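Local atomic coordinates of AlgX/AlgJ SGNH hydrolase-like domain-containing protein (Eubacterium siraeum, PDB entry 4NZK), a protein that is of unknown function but belongs to the DHHW family of the SGNH hydrolase clan and may therefore act on esters or acetylated glycans. Residues A[57-62]-A[206-211]; A[90-95]-A[315-320]; A[198-203]-A[215-220]; A[282-287]-A[319-324]. All blocks are in the same frame, centred on the assembly; numbering follows the deposited sequence.

Contact 1 (A[57-62]-A[206-211])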
loop_
_atom_site.group_PDB
_atom_site.type_symbol
_atom_site.label_atom_id
_atom_site.label_comp_id
_atom_site.label_asym_id
_atom_site.label_seq_id
_atom_site.Cartn_x
_atom_site.Cartn_y
_atom_site.Cartn_z
ATOM N N VAL A 57 -16.134 13.904 -16.622
ATOM C CA VAL A 57 -16.468 15.017 -15.723
ATOM C C VAL A 57 -15.402 15.102 -14.629
ATOM O O VAL A 57 -15.060 14.071 -14.041
ATOM C CB VAL A 57 -17.803 14.784 -14.983
ATOM C CG1 VAL A 57 -18.148 15.996 -14.126
ATOM C CG2 VAL A 57 -18.927 14.508 -15.955
ATOM N N GLN A 58 -14.939 16.310 -14.319
ATOM C CA GLN A 58 -13.962 16.541 -13.251
ATOM C C GLN A 58 -14.587 17.231 -12.032
ATOM O O GLN A 58 -15.361 18.188 -12.167
ATOM C CB GLN A 58 -12.832 17.441 -13.755
ATOM C CG GLN A 58 -11.937 16.760 -14.759
ATOM C CD GLN A 58 -10.706 17.550 -15.106
ATOM O OE1 GLN A 58 -10.002 18.056 -14.227
ATOM N NE2 GLN A 58 -10.444 17.668 -16.384
ATOM N N THR A 59 -14.309 16.705 -10.847
ATOM C CA THR A 59 -14.596 17.433 -9.614
ATOM C C THR A 59 -13.748 16.879 -8.511
ATOM O O THR A 59 -13.373 15.696 -8.496
ATOM C CB THR A 59 -16.082 17.483 -9.159
ATOM O OG1 THR A 59 -16.247 18.461 -8.082
ATOM C CG2 THR A 59 -16.562 16.121 -8.680
ATOM N N ASN A 60 -13.402 17.774 -7.605
ATOM C CA ASN A 60 -12.680 17.419 -6.388
ATOM C C ASN A 60 -11.391 16.678 -6.714
ATOM O O ASN A 60 -10.971 15.826 -5.971
ATOM C CB ASN A 60 -13.566 16.615 -5.438
ATOM C CG ASN A 60 -12.937 16.422 -4.075
ATOM O OD1 ASN A 60 -12.317 17.355 -3.521
ATOM N ND2 ASN A 60 -13.094 15.224 -3.506
ATOM N N GLY A 61 -10.757 17.047 -7.818
ATOM C CA GLY A 61 -9.481 16.426 -8.215
ATOM C C GLY A 61 -9.583 15.062 -8.834
ATOM O O GLY A 61 -8.559 14.410 -9.044
ATOM N N GLN A 62 -10.810 14.642 -9.147
ATOM C CA GLN A 62 -11.092 13.343 -9.727
ATOM C C GLN A 62 -11.681 13.523 -11.120
ATOM O O GLN A 62 -12.335 14.508 -11.433
ATOM C CB GLN A 62 -12.109 12.563 -8.886
ATOM C CG GLN A 62 -11.957 12.687 -7.382
ATOM C CD GLN A 62 -10.616 12.225 -6.876
ATOM O OE1 GLN A 62 -10.180 11.118 -7.174
ATOM N NE2 GLN A 62 -9.969 13.063 -6.074
ATOM N N PHE A 206 -15.333 10.517 -3.050
ATOM C CA PHE A 206 -14.353 11.465 -3.605
ATOM C C PHE A 206 -14.901 12.223 -4.822
ATOM O O PHE A 206 -14.451 13.321 -5.112
ATOM C CB PHE A 206 -13.055 10.777 -4.001
ATOM C CG PHE A 206 -12.039 10.616 -2.905
ATOM C CD1 PHE A 206 -12.326 9.990 -1.717
ATOM C CD2 PHE A 206 -10.762 11.073 -3.113
ATOM C CE1 PHE A 206 -11.343 9.796 -0.760
ATOM C CE2 PHE A 206 -9.774 10.925 -2.155
ATOM C CZ PHE A 206 -10.063 10.261 -0.980
ATOM N N THR A 207 -15.821 11.621 -5.572
ATOM C CA THR A 207 -16.424 12.276 -6.734
ATOM C C THR A 207 -17.691 13.064 -6.347
ATOM O O THR A 207 -18.496 13.406 -7.195
ATOM C CB THR A 207 -16.776 11.243 -7.823
ATOM O OG1 THR A 207 -17.785 10.338 -7.314
ATOM C CG2 THR A 207 -15.476 10.499 -8.269
ATOM N N GLU A 208 -17.836 13.331 -5.055
ATOM C CA GLU A 208 -18.978 14.049 -4.511
ATOM C C GLU A 208 -20.280 13.284 -4.804
ATOM O O GLU A 208 -21.305 13.839 -5.220
ATOM C CB GLU A 208 -19.012 15.513 -4.978
ATOM C CG GLU A 208 -17.665 16.244 -5.033
ATOM C CD GLU A 208 -16.866 16.240 -3.731
ATOM O OE1 GLU A 208 -16.596 15.135 -3.207
ATOM O OE2 GLU A 208 -16.455 17.344 -3.253
ATOM N N TYR A 209 -20.203 11.971 -4.560
ATOM C CA TYR A 209 -21.302 11.041 -4.681
ATOM C C TYR A 209 -21.906 10.993 -6.097
ATOM O O TYR A 209 -23.142 11.098 -6.309
ATOM C CB TYR A 209 -22.309 11.307 -3.537
ATOM C CG TYR A 209 -21.684 11.075 -2.153
ATOM C CD1 TYR A 209 -21.345 9.801 -1.770
ATOM C CD2 TYR A 209 -21.365 12.115 -1.284
ATOM C CE1 TYR A 209 -20.750 9.516 -0.574
ATOM C CE2 TYR A 209 -20.757 11.861 -0.055
ATOM C CZ TYR A 209 -20.453 10.541 0.301
ATOM O OH TYR A 209 -19.848 10.189 1.487
ATOM N N ASN A 210 -21.027 10.856 -7.091
ATOM C CA ASN A 210 -21.472 10.688 -8.470
ATOM C C ASN A 210 -22.098 9.289 -8.614
ATOM O O ASN A 210 -21.440 8.265 -8.392
ATOM C CB ASN A 210 -20.290 10.865 -9.442
ATOM C CG ASN A 210 -20.742 10.989 -10.886
ATOM O OD1 ASN A 210 -21.476 10.141 -11.380
ATOM N ND2 ASN A 210 -20.347 12.055 -11.554
ATOM N N GLU A 211 -23.376 9.257 -8.994
ATOM C CA GLU A 211 -24.137 8.005 -9.063
ATOM C C GLU A 211 -23.581 7.036 -10.079
ATOM O O GLU A 211 -23.772 5.829 -9.930
ATOM C CB GLU A 211 -25.644 8.277 -9.308
ATOM C CG GLU A 211 -26.276 9.004 -8.142
ATOM C CD GLU A 211 -26.085 8.277 -6.797
ATOM O OE1 GLU A 211 -26.360 7.057 -6.772
ATOM O OE2 GLU A 211 -25.673 8.914 -5.768
#

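Contact 2 (A[90-95]-A[315-320])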
loop_
_atom_site.group_PDB
_atom_site.type_symbol
_atom_site.label_atom_id
_atom_site.label_comp_id
_atom_site.label_asym_id
_atom_site.label_seq_id
_atom_site.Cartn_x
_atom_site.Cartn_y
_atom_site.Cartn_z
ATOM N N ASN A 90 16.048 8.867 4.621
ATOM C CA ASN A 90 17.512 8.856 4.767
ATOM C C ASN A 90 17.898 8.958 6.245
ATOM O O ASN A 90 18.819 8.277 6.697
ATOM C CB ASN A 90 18.135 9.974 3.982
ATOM C CG ASN A 90 18.090 9.707 2.485
ATOM O OD1 ASN A 90 17.865 8.568 2.039
ATOM N ND2 ASN A 90 18.295 10.770 1.709
ATOM N N GLU A 91 17.178 9.800 6.976
ATOM C CA GLU A 91 17.417 9.972 8.409
ATOM C C GLU A 91 17.112 8.685 9.159
ATOM O O GLU A 91 17.880 8.278 10.049
ATOM C CB GLU A 91 16.570 11.114 8.970
ATOM C CG GLU A 91 16.631 11.248 10.490
ATOM C CD GLU A 91 17.929 11.859 11.004
ATOM O OE1 GLU A 91 18.753 12.334 10.179
ATOM O OE2 GLU A 91 18.102 11.907 12.255
ATOM N N PHE A 92 15.976 8.060 8.818
ATOM C CA PHE A 92 15.629 6.813 9.433
ATOM C C PHE A 92 16.751 5.801 9.214
ATOM O O PHE A 92 17.139 5.073 10.146
ATOM C CB PHE A 92 14.303 6.282 8.863
ATOM C CG PHE A 92 13.928 4.943 9.424
ATOM C CD1 PHE A 92 13.249 4.836 10.610
ATOM C CD2 PHE A 92 14.276 3.802 8.760
ATOM C CE1 PHE A 92 12.924 3.593 11.124
ATOM C CE2 PHE A 92 13.977 2.568 9.269
ATOM C CZ PHE A 92 13.302 2.466 10.450
ATOM N N LYS A 93 17.232 5.695 7.974
ATOM C CA LYS A 93 18.294 4.746 7.655
ATOM C C LYS A 93 19.572 5.048 8.449
ATOM O O LYS A 93 20.221 4.126 8.969
ATOM C CB LYS A 93 18.556 4.716 6.160
ATOM C CG LYS A 93 19.797 3.937 5.765
ATOM C CD LYS A 93 19.763 2.450 6.086
ATOM C CE LYS A 93 21.131 1.837 5.762
ATOM N NZ LYS A 93 21.081 0.359 5.911
ATOM N N GLU A 94 19.912 6.339 8.581
ATOM C CA GLU A 94 21.098 6.690 9.377
ATOM C C GLU A 94 20.926 6.193 10.832
ATOM O O GLU A 94 21.901 5.775 11.465
ATOM C CB GLU A 94 21.328 8.210 9.384
ATOM C CG GLU A 94 21.753 8.856 8.083
ATOM C CD GLU A 94 21.694 10.401 8.128
ATOM O OE1 GLU A 94 21.534 11.010 9.225
ATOM O OE2 GLU A 94 21.756 11.008 7.041
ATOM N N LYS A 95 19.720 6.332 11.368
ATOM C CA LYS A 95 19.404 5.934 12.755
ATOM C C LYS A 95 19.461 4.433 12.989
ATOM O O LYS A 95 19.851 3.984 14.061
ATOM C CB LYS A 95 18.023 6.422 13.190
ATOM C CG LYS A 95 17.860 7.927 13.190
ATOM C CD LYS A 95 19.070 8.602 13.789
ATOM C CE LYS A 95 18.833 10.100 13.940
ATOM N NZ LYS A 95 19.691 10.730 14.968
ATOM N N LEU A 315 5.433 5.861 18.886
ATOM C CA LEU A 315 6.703 5.445 19.405
ATOM C C LEU A 315 7.822 6.099 18.602
ATOM O O LEU A 315 7.575 6.840 17.665
ATOM C CB LEU A 315 6.814 3.931 19.297
ATOM C CG LEU A 315 5.880 3.060 20.097
ATOM C CD1 LEU A 315 6.188 1.616 19.774
ATOM C CD2 LEU A 315 6.038 3.332 21.579
ATOM N N TYR A 316 9.062 5.790 18.971
ATOM C CA TYR A 316 10.247 6.226 18.224
ATOM C C TYR A 316 10.720 5.038 17.370
ATOM O O TYR A 316 11.202 4.043 17.866
ATOM C CB TYR A 316 11.324 6.710 19.173
ATOM C CG TYR A 316 12.622 7.121 18.501
ATOM C CD1 TYR A 316 12.647 8.128 17.533
ATOM C CD2 TYR A 316 13.828 6.527 18.844
ATOM C CE1 TYR A 316 13.838 8.532 16.920
ATOM C CE2 TYR A 316 15.019 6.912 18.244
ATOM C CZ TYR A 316 15.027 7.917 17.281
ATOM O OH TYR A 316 16.200 8.289 16.696
ATOM N N ALA A 317 10.534 5.160 16.070
ATOM C CA ALA A 317 10.711 4.022 15.171
ATOM C C ALA A 317 12.086 3.338 15.224
ATOM O O ALA A 317 12.160 2.097 15.198
ATOM C CB ALA A 317 10.302 4.380 13.735
ATOM N N PRO A 318 13.174 4.110 15.313
ATOM C CA PRO A 318 14.464 3.398 15.329
ATOM C C PRO A 318 14.606 2.466 16.547
ATOM O O PRO A 318 15.166 1.361 16.441
ATOM C CB PRO A 318 15.488 4.533 15.319
ATOM C CG PRO A 318 14.760 5.627 14.583
ATOM C CD PRO A 318 13.335 5.551 15.088
ATOM N N ASP A 319 14.074 2.886 17.685
ATOM C CA ASP A 319 14.111 2.039 18.873
ATOM C C ASP A 319 13.154 0.842 18.725
ATOM O O ASP A 319 13.448 -0.242 19.196
ATOM C CB ASP A 319 13.763 2.835 20.110
ATOM C CG ASP A 319 14.929 3.678 20.621
ATOM O OD1 ASP A 319 16.069 3.592 20.103
ATOM O OD2 ASP A 319 14.668 4.407 21.610
ATOM N N PHE A 320 12.005 1.049 18.096
ATOM C CA PHE A 320 11.088 -0.059 17.804
ATOM C C PHE A 320 11.782 -1.139 16.944
ATOM O O PHE A 320 11.608 -2.337 17.184
ATOM C CB PHE A 320 9.839 0.526 17.125
ATOM C CG PHE A 320 8.795 -0.470 16.796
ATOM C CD1 PHE A 320 7.970 -0.964 17.794
ATOM C CD2 PHE A 320 8.592 -0.875 15.512
ATOM C CE1 PHE A 320 6.967 -1.852 17.501
ATOM C CE2 PHE A 320 7.589 -1.777 15.214
ATOM C CZ PHE A 320 6.765 -2.251 16.213
#

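Contact 3 (A[198-203]-A[215-220])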
loop_
_atom_site.group_PDB
_atom_site.type_symbol
_atom_site.label_atom_id
_atom_site.label_comp_id
_atom_site.label_asym_id
_atom_site.label_seq_id
_atom_site.Cartn_x
_atom_site.Cartn_y
_atom_site.Cartn_z
ATOM N N GLY A 198 -19.928 -6.401 -5.736
ATOM C CA GLY A 198 -20.657 -5.172 -5.445
ATOM C C GLY A 198 -19.881 -4.194 -4.570
ATOM O O GLY A 198 -20.471 -3.485 -3.743
ATOM N N PHE A 199 -18.570 -4.104 -4.790
ATOM C CA PHE A 199 -17.741 -3.172 -4.043
ATOM C C PHE A 199 -17.724 -1.787 -4.688
ATOM O O PHE A 199 -17.270 -1.608 -5.804
ATOM C CB PHE A 199 -16.307 -3.699 -3.983
ATOM C CG PHE A 199 -15.305 -2.764 -3.343
ATOM C CD1 PHE A 199 -15.592 -2.061 -2.166
ATOM C CD2 PHE A 199 -14.027 -2.646 -3.871
ATOM C CE1 PHE A 199 -14.639 -1.228 -1.583
ATOM C CE2 PHE A 199 -13.083 -1.814 -3.284
ATOM C CZ PHE A 199 -13.390 -1.110 -2.140
ATOM N N VAL A 200 -18.237 -0.804 -3.969
ATOM C CA VAL A 200 -18.130 0.587 -4.380
ATOM C C VAL A 200 -17.236 1.235 -3.330
ATOM O O VAL A 200 -17.592 1.330 -2.133
ATOM C CB VAL A 200 -19.489 1.276 -4.386
ATOM C CG1 VAL A 200 -19.350 2.755 -4.694
ATOM C CG2 VAL A 200 -20.433 0.626 -5.377
ATOM N N GLY A 201 -16.081 1.693 -3.774
ATOM C CA GLY A 201 -15.062 2.188 -2.878
ATOM C C GLY A 201 -15.123 3.694 -2.658
ATOM O O GLY A 201 -16.177 4.340 -2.857
ATOM N N THR A 202 -13.961 4.241 -2.316
ATOM C CA THR A 202 -13.847 5.642 -1.943
ATOM C C THR A 202 -14.160 6.614 -3.059
ATOM O O THR A 202 -14.401 7.787 -2.760
ATOM C CB THR A 202 -12.456 6.013 -1.415
ATOM O OG1 THR A 202 -11.526 5.697 -2.423
ATOM C CG2 THR A 202 -12.107 5.241 -0.171
HETATM N N MSE A 203 -14.158 6.181 -4.327
HETATM C CA MSE A 203 -14.442 7.092 -5.416
HETATM C C MSE A 203 -15.856 7.610 -5.359
HETATM O O MSE A 203 -16.142 8.664 -5.917
HETATM C CB MSE A 203 -14.197 6.545 -6.832
HETATM C CG MSE A 203 -12.718 6.393 -7.055
HETATM SE SE MSE A 203 -11.911 8.169 -7.248
HETATM C CE MSE A 203 -10.114 7.500 -7.309
ATOM N N ASN A 215 -23.233 2.966 -9.451
ATOM C CA ASN A 215 -23.945 2.087 -10.356
ATOM C C ASN A 215 -23.067 1.130 -11.139
ATOM O O ASN A 215 -23.594 0.303 -11.884
ATOM C CB ASN A 215 -24.806 2.912 -11.306
ATOM C CG ASN A 215 -25.963 3.617 -10.580
ATOM O OD1 ASN A 215 -26.400 3.196 -9.506
ATOM N ND2 ASN A 215 -26.470 4.675 -11.183
ATOM N N ASP A 216 -21.747 1.185 -10.921
ATOM C CA ASP A 216 -20.816 0.289 -11.638
ATOM C C ASP A 216 -19.758 -0.275 -10.652
ATOM O O ASP A 216 -18.581 0.039 -10.684
ATOM C CB ASP A 216 -20.225 1.036 -12.838
ATOM C CG ASP A 216 -19.721 0.107 -13.944
ATOM O OD1 ASP A 216 -19.653 -1.136 -13.751
ATOM O OD2 ASP A 216 -19.385 0.635 -15.033
ATOM N N PRO A 217 -20.211 -1.093 -9.708
ATOM C CA PRO A 217 -19.314 -1.609 -8.703
ATOM C C PRO A 217 -18.207 -2.511 -9.223
ATOM O O PRO A 217 -18.331 -3.142 -10.274
ATOM C CB PRO A 217 -20.209 -2.388 -7.742
ATOM C CG PRO A 217 -21.498 -2.501 -8.388
ATOM C CD PRO A 217 -21.595 -1.565 -9.536
ATOM N N ASP A 218 -17.114 -2.517 -8.471
ATOM C CA ASP A 218 -16.028 -3.454 -8.712
ATOM C C ASP A 218 -16.342 -4.826 -8.146
ATOM O O ASP A 218 -17.174 -4.994 -7.242
ATOM C CB ASP A 218 -14.765 -2.980 -7.997
ATOM C CG ASP A 218 -14.074 -1.825 -8.699
ATOM O OD1 ASP A 218 -13.382 -2.071 -9.730
ATOM O OD2 ASP A 218 -14.127 -0.671 -8.154
ATOM N N THR A 219 -15.568 -5.797 -8.620
ATOM C CA THR A 219 -15.459 -7.066 -7.952
ATOM C C THR A 219 -14.110 -7.004 -7.251
ATOM O O THR A 219 -13.085 -6.708 -7.887
ATOM C CB THR A 219 -15.416 -8.230 -8.960
ATOM O OG1 THR A 219 -16.658 -8.267 -9.683
ATOM C CG2 THR A 219 -15.172 -9.551 -8.241
ATOM N N PHE A 220 -14.111 -7.244 -5.952
ATOM C CA PHE A 220 -12.918 -7.236 -5.162
ATOM C C PHE A 220 -12.458 -8.654 -4.891
ATOM O O PHE A 220 -13.124 -9.404 -4.188
ATOM C CB PHE A 220 -13.229 -6.521 -3.860
ATOM C CG PHE A 220 -12.048 -6.289 -2.983
ATOM C CD1 PHE A 220 -11.235 -5.177 -3.170
ATOM C CD2 PHE A 220 -11.778 -7.150 -1.940
ATOM C CE1 PHE A 220 -10.152 -4.936 -2.299
ATOM C CE2 PHE A 220 -10.726 -6.921 -1.070
ATOM C CZ PHE A 220 -9.905 -5.821 -1.252
#

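Contact 4 (A[282-287]-A[319-324]). With EDO (1,2-ethanediol), chain B.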
loop_
_atom_site.group_PDB
_atom_site.type_symbol
_atom_site.label_atom_id
_atom_site.label_comp_id
_atom_site.label_asym_id
_atom_site.label_seq_id
_atom_site.Cartn_x
_atom_site.Cartn_y
_atom_site.Cartn_z
ATOM N N LYS A 282 12.824 -10.559 9.650
ATOM C CA LYS A 282 11.799 -9.863 10.415
ATOM C C LYS A 282 11.594 -8.498 9.790
ATOM O O LYS A 282 12.486 -7.664 9.818
ATOM C CB LYS A 282 12.189 -9.775 11.901
ATOM C CG LYS A 282 12.364 -11.154 12.545
ATOM C CD LYS A 282 12.761 -11.080 14.005
ATOM C CE LYS A 282 12.943 -12.470 14.581
ATOM N NZ LYS A 282 13.218 -12.395 16.039
ATOM N N LEU A 283 10.407 -8.296 9.238
ATOM C CA LEU A 283 10.093 -7.131 8.432
ATOM C C LEU A 283 9.235 -6.170 9.220
ATOM O O LEU A 283 8.280 -6.573 9.898
ATOM C CB LEU A 283 9.292 -7.585 7.194
ATOM C CG LEU A 283 8.762 -6.515 6.254
ATOM C CD1 LEU A 283 9.915 -5.779 5.606
ATOM C CD2 LEU A 283 7.845 -7.165 5.228
ATOM N N CYS A 284 9.558 -4.895 9.122
ATOM C CA CYS A 284 8.645 -3.861 9.591
ATOM C C CYS A 284 8.229 -3.045 8.372
ATOM O O CYS A 284 9.076 -2.633 7.571
ATOM C CB CYS A 284 9.354 -2.958 10.592
ATOM S SG CYS A 284 8.270 -1.778 11.390
ATOM N N ILE A 285 6.926 -2.854 8.218
ATOM C CA ILE A 285 6.366 -2.075 7.128
ATOM C C ILE A 285 5.827 -0.771 7.692
ATOM O O ILE A 285 5.081 -0.763 8.675
ATOM C CB ILE A 285 5.208 -2.789 6.431
ATOM C CG1 ILE A 285 5.629 -4.171 5.974
ATOM C CG2 ILE A 285 4.693 -1.974 5.260
ATOM C CD1 ILE A 285 4.447 -5.080 5.785
ATOM N N PHE A 286 6.258 0.322 7.104
ATOM C CA PHE A 286 5.739 1.634 7.398
ATOM C C PHE A 286 5.021 2.087 6.158
ATOM O O PHE A 286 5.614 2.264 5.109
ATOM C CB PHE A 286 6.850 2.599 7.757
ATOM C CG PHE A 286 7.476 2.308 9.092
ATOM C CD1 PHE A 286 6.746 2.440 10.259
ATOM C CD2 PHE A 286 8.810 1.929 9.166
ATOM C CE1 PHE A 286 7.335 2.175 11.478
ATOM C CE2 PHE A 286 9.385 1.643 10.390
ATOM C CZ PHE A 286 8.634 1.773 11.529
ATOM N N LYS A 287 3.714 2.246 6.276
ATOM C CA LYS A 287 2.887 2.405 5.093
ATOM C C LYS A 287 1.798 3.453 5.219
ATOM O O LYS A 287 1.537 3.980 6.294
ATOM C CB LYS A 287 2.264 1.022 4.755
ATOM C CG LYS A 287 1.565 0.269 5.900
ATOM C CD LYS A 287 0.228 0.850 6.246
ATOM C CE LYS A 287 -0.500 0.085 7.331
ATOM N NZ LYS A 287 -1.856 0.678 7.500
ATOM N N ASP A 319 14.074 2.886 17.685
ATOM C CA ASP A 319 14.111 2.039 18.873
ATOM C C ASP A 319 13.154 0.842 18.725
ATOM O O ASP A 319 13.448 -0.242 19.196
ATOM C CB ASP A 319 13.763 2.835 20.110
ATOM C CG ASP A 319 14.929 3.678 20.621
ATOM O OD1 ASP A 319 16.069 3.592 20.103
ATOM O OD2 ASP A 319 14.668 4.407 21.610
ATOM N N PHE A 320 12.005 1.049 18.096
ATOM C CA PHE A 320 11.088 -0.059 17.804
ATOM C C PHE A 320 11.782 -1.139 16.944
ATOM O O PHE A 320 11.608 -2.337 17.184
ATOM C CB PHE A 320 9.839 0.526 17.125
ATOM C CG PHE A 320 8.795 -0.470 16.796
ATOM C CD1 PHE A 320 7.970 -0.964 17.794
ATOM C CD2 PHE A 320 8.592 -0.875 15.512
ATOM C CE1 PHE A 320 6.967 -1.852 17.501
ATOM C CE2 PHE A 320 7.589 -1.777 15.214
ATOM C CZ PHE A 320 6.765 -2.251 16.213
ATOM N N ILE A 321 12.544 -0.720 15.938
ATOM C CA ILE A 321 13.313 -1.646 15.094
ATOM C C ILE A 321 14.308 -2.449 15.938
ATOM O O ILE A 321 14.421 -3.682 15.809
ATOM C CB ILE A 321 14.034 -0.873 13.947
ATOM C CG1 ILE A 321 13.170 -0.831 12.692
ATOM C CG2 ILE A 321 15.363 -1.493 13.499
ATOM C CD1 ILE A 321 11.745 -0.460 12.862
ATOM N N LYS A 322 15.051 -1.732 16.777
ATOM C CA LYS A 322 16.105 -2.350 17.585
ATOM C C LYS A 322 15.513 -3.323 18.595
ATOM O O LYS A 322 15.969 -4.487 18.713
ATOM C CB LYS A 322 16.934 -1.274 18.282
ATOM C CG LYS A 322 17.713 -0.425 17.311
ATOM C CD LYS A 322 18.366 0.791 17.974
ATOM C CE LYS A 322 19.120 1.627 16.936
ATOM N NZ LYS A 322 18.247 1.882 15.782
ATOM N N ASP A 323 14.462 -2.883 19.274
ATOM C CA ASP A 323 13.851 -3.693 20.322
ATOM C C ASP A 323 13.247 -5.000 19.806
ATOM O O ASP A 323 13.214 -5.994 20.535
ATOM C CB ASP A 323 12.776 -2.891 21.049
ATOM C CG ASP A 323 13.349 -1.734 21.912
ATOM O OD1 ASP A 323 14.576 -1.676 22.193
ATOM O OD2 ASP A 323 12.542 -0.853 22.318
ATOM N N ASN A 324 12.722 -4.976 18.581
ATOM C CA ASN A 324 12.076 -6.141 18.000
ATOM C C ASN A 324 12.916 -6.978 17.037
ATOM O O ASN A 324 12.402 -7.909 16.388
ATOM C CB ASN A 324 10.764 -5.691 17.400
ATOM C CG ASN A 324 9.821 -5.194 18.477
ATOM O OD1 ASN A 324 9.314 -5.986 19.250
ATOM N ND2 ASN A 324 9.662 -3.887 18.587
HETATM C C1 EDO B . -2.734 -1.977 10.147
HETATM O O1 EDO B . -3.166 -1.549 8.866
HETATM C C2 EDO B . -1.551 -1.151 10.690
HETATM O O2 EDO B . -1.719 0.229 10.391
HETATM O O HOH W 1 11.250 -10.234 17.251
#

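Contact 1 (A[57-62]-A[206-211])
T59 and T207 bring the two backbones nearest, 6.2 Å between their CA atoms, where the type I' turn T59–Q62 at the end of strand 53-59 meets the chain leaving helix 203-206. N60 makes the polar link: its ND2 gives a nearly straight hydrogen bond to F206 O, 2.8 Å and 171° at the hydrogen, with the oxygen close to the plane of the amide. CG lies anti to the backbone N of N60 (chi1 -171°), which swings the amide off the turn and across to that carbonyl. On its way the amide stacks against the E208 carboxylate in the conformer modelled here, the two planes 15° apart. The turn closes a beta hairpin with strand 62-67, while the other partner is a Schellman motif in which E208, at positive phi, is the C-prime residue. Q62 CG rests 3.4 Å from F206 O, and the bend at chi2 then turns the amide to the edge of the F206 ring, Q62 NE2 lying 3.7 Å from F206 CD2 with the planes almost perpendicular. That amide is pinned at both ends: NE2 donates to N60 O at 2.9 Å, and OE1 is hydrogen-bonded to S75. T59 CG2 lies 3.6 Å from T207 O.

Contact 2 (A[90-95]-A[315-320])
Two helices on one side of the parallel part of the central sheet meet here: helix 83-96, near its C-terminal end, and the first turn of helix 317-323, with Y316 in the N-cap position. No hydrogen bond joins 90-95 to 315-320, and the contact is mostly carbon; just beyond it, K322 NZ reaches K95 O. F92 presents the edge of its ring to A317, whose CB lies near the ring plane 3.8 Å from F92 CE1. F92 CG stands anti to the backbone N (chi1 177°), which carries the ring out along the flank of its helix to the neighbouring one, and F92 CD1 also approaches P318 CG at 4.3 Å. The same ring packs edge-to-face with F331 of the sheet beneath. Closer to the surface, K95 touches with the root of its chain: CB is 3.6 Å from P318 CG. Farther along, K95 CG passes 3.9 Å from Y316 OH, the lysine chain running at about a right angle to the tyrosine. P318 CD also sits 3.4 Å above the centre of the Y316 ring. In the conformers modelled here the lysine bends at chi2 and leads its ammonium away, to a long salt bridge of 3.4 Å between K95 NZ and E91 OE2. K95 thus probably gives its charge to its own helix, and between the two segments themselves the gain is mainly buried apolar surface.

Contact 3 (A[198-203]-A[215-220])
F199 and D218 form an antiparallel hydrogen-bonded pair, and around it the contact is tightest. F199 N reaches D218 O at 3.0 Å, and D218 N returns to F199 O at 2.8 Å. As cross-strand partners, the two side chains stand on the same face of the two-stranded sheet, and the buried F199 ring turns toward F220. Its CD2 lies 3.8 Å from F220 CD1; the rings meet obliquely, planes 74° apart and centroids 5.3 Å apart. CG is anti to the backbone N in both phenylalanines (chi1 175° and -173°), which sends the two rings out to meet each other. The F199 ring also folds back over its own chain, with G201 N 3.9 Å above one face. D218 is buried too, and its carboxylate is taken up by T161, Y156 and the backbone N of R160.

The other side is more open. P217 lays its CB 3.6 Å from G198 CA and 3.8 Å from V200 CG2, a contact of small apolar groups at the partly exposed margin, and exposed G198 takes the corner at positive phi. Past this pair the first segment leaves the sheet for helix 203-206, while the second enters from helix 211-214, so the bridge closes the base of a short helical excursion between strands 192-199 and 218-224.

Contact 4 (A[282-287]-A[319-324])
I321 CD1 makes the apolar contacts with the strand, resting 4.0 Å from C284 SG and 4.0 Å from F286 CE2, and it meets the F286 ring at the edge, near its plane. C284 adds a sulfur-aromatic contact: its SG lies in the plane of the F320 ring at the edge, 3.9 Å from F320 CE2. The sulfur stands anti to the backbone N (chi1 -173°), which directs it from the strand toward the helix. Strand 282-287 is an inner strand of the mixed sheet, between 328-334 and 304-309, and helical segment 319-323 runs nearly antiparallel to it, the short axes at 162° and 10.2 Å at closest approach, as in the alpha/beta layering of SGNH hydrolases.

The polar contacts between the segments lie at the helix end. N324 ND2 hydrogen-bonds F320 O at 2.9 Å, on a lone pair in the carbonyl plane, and lies over one face of the F320 ring, toward its rim; N324 N uses the same oxygen. A water joins the segments, accepting from K282 NZ at 3.2 Å and donating to N324 O at 2.7 Å. Outside the contact, K287 NZ binds both hydroxyls of a 1,2-ethanediol, probably from the crystallisation liquor, besides D309 and D267.

In the fold
From the N terminus, the hairpin turn of 57-62 comes first, and contact 1 joins it to the chain 144 residues later. Helix 83-96 starts a longer loop that contact 2 closes at helix 317-323; contacts 1 and 2 therefore cross. Contact 3 is nested inside the loop of contact 2 and crosses contact 1, which it touches through Q62 and M203. It pairs the strands of the two-stranded sheet, and contact 1 brings the hairpin of the three-stranded sheet to the excursion between them. Contact 4 follows in series after contacts 1 and 3 and ends on the same helix as contact 2, bringing F92, F286, A317 and I321 together. Across the chain's centre, contact 2 packs helix on helix and contact 4 packs helix 317-323 on the central sheet.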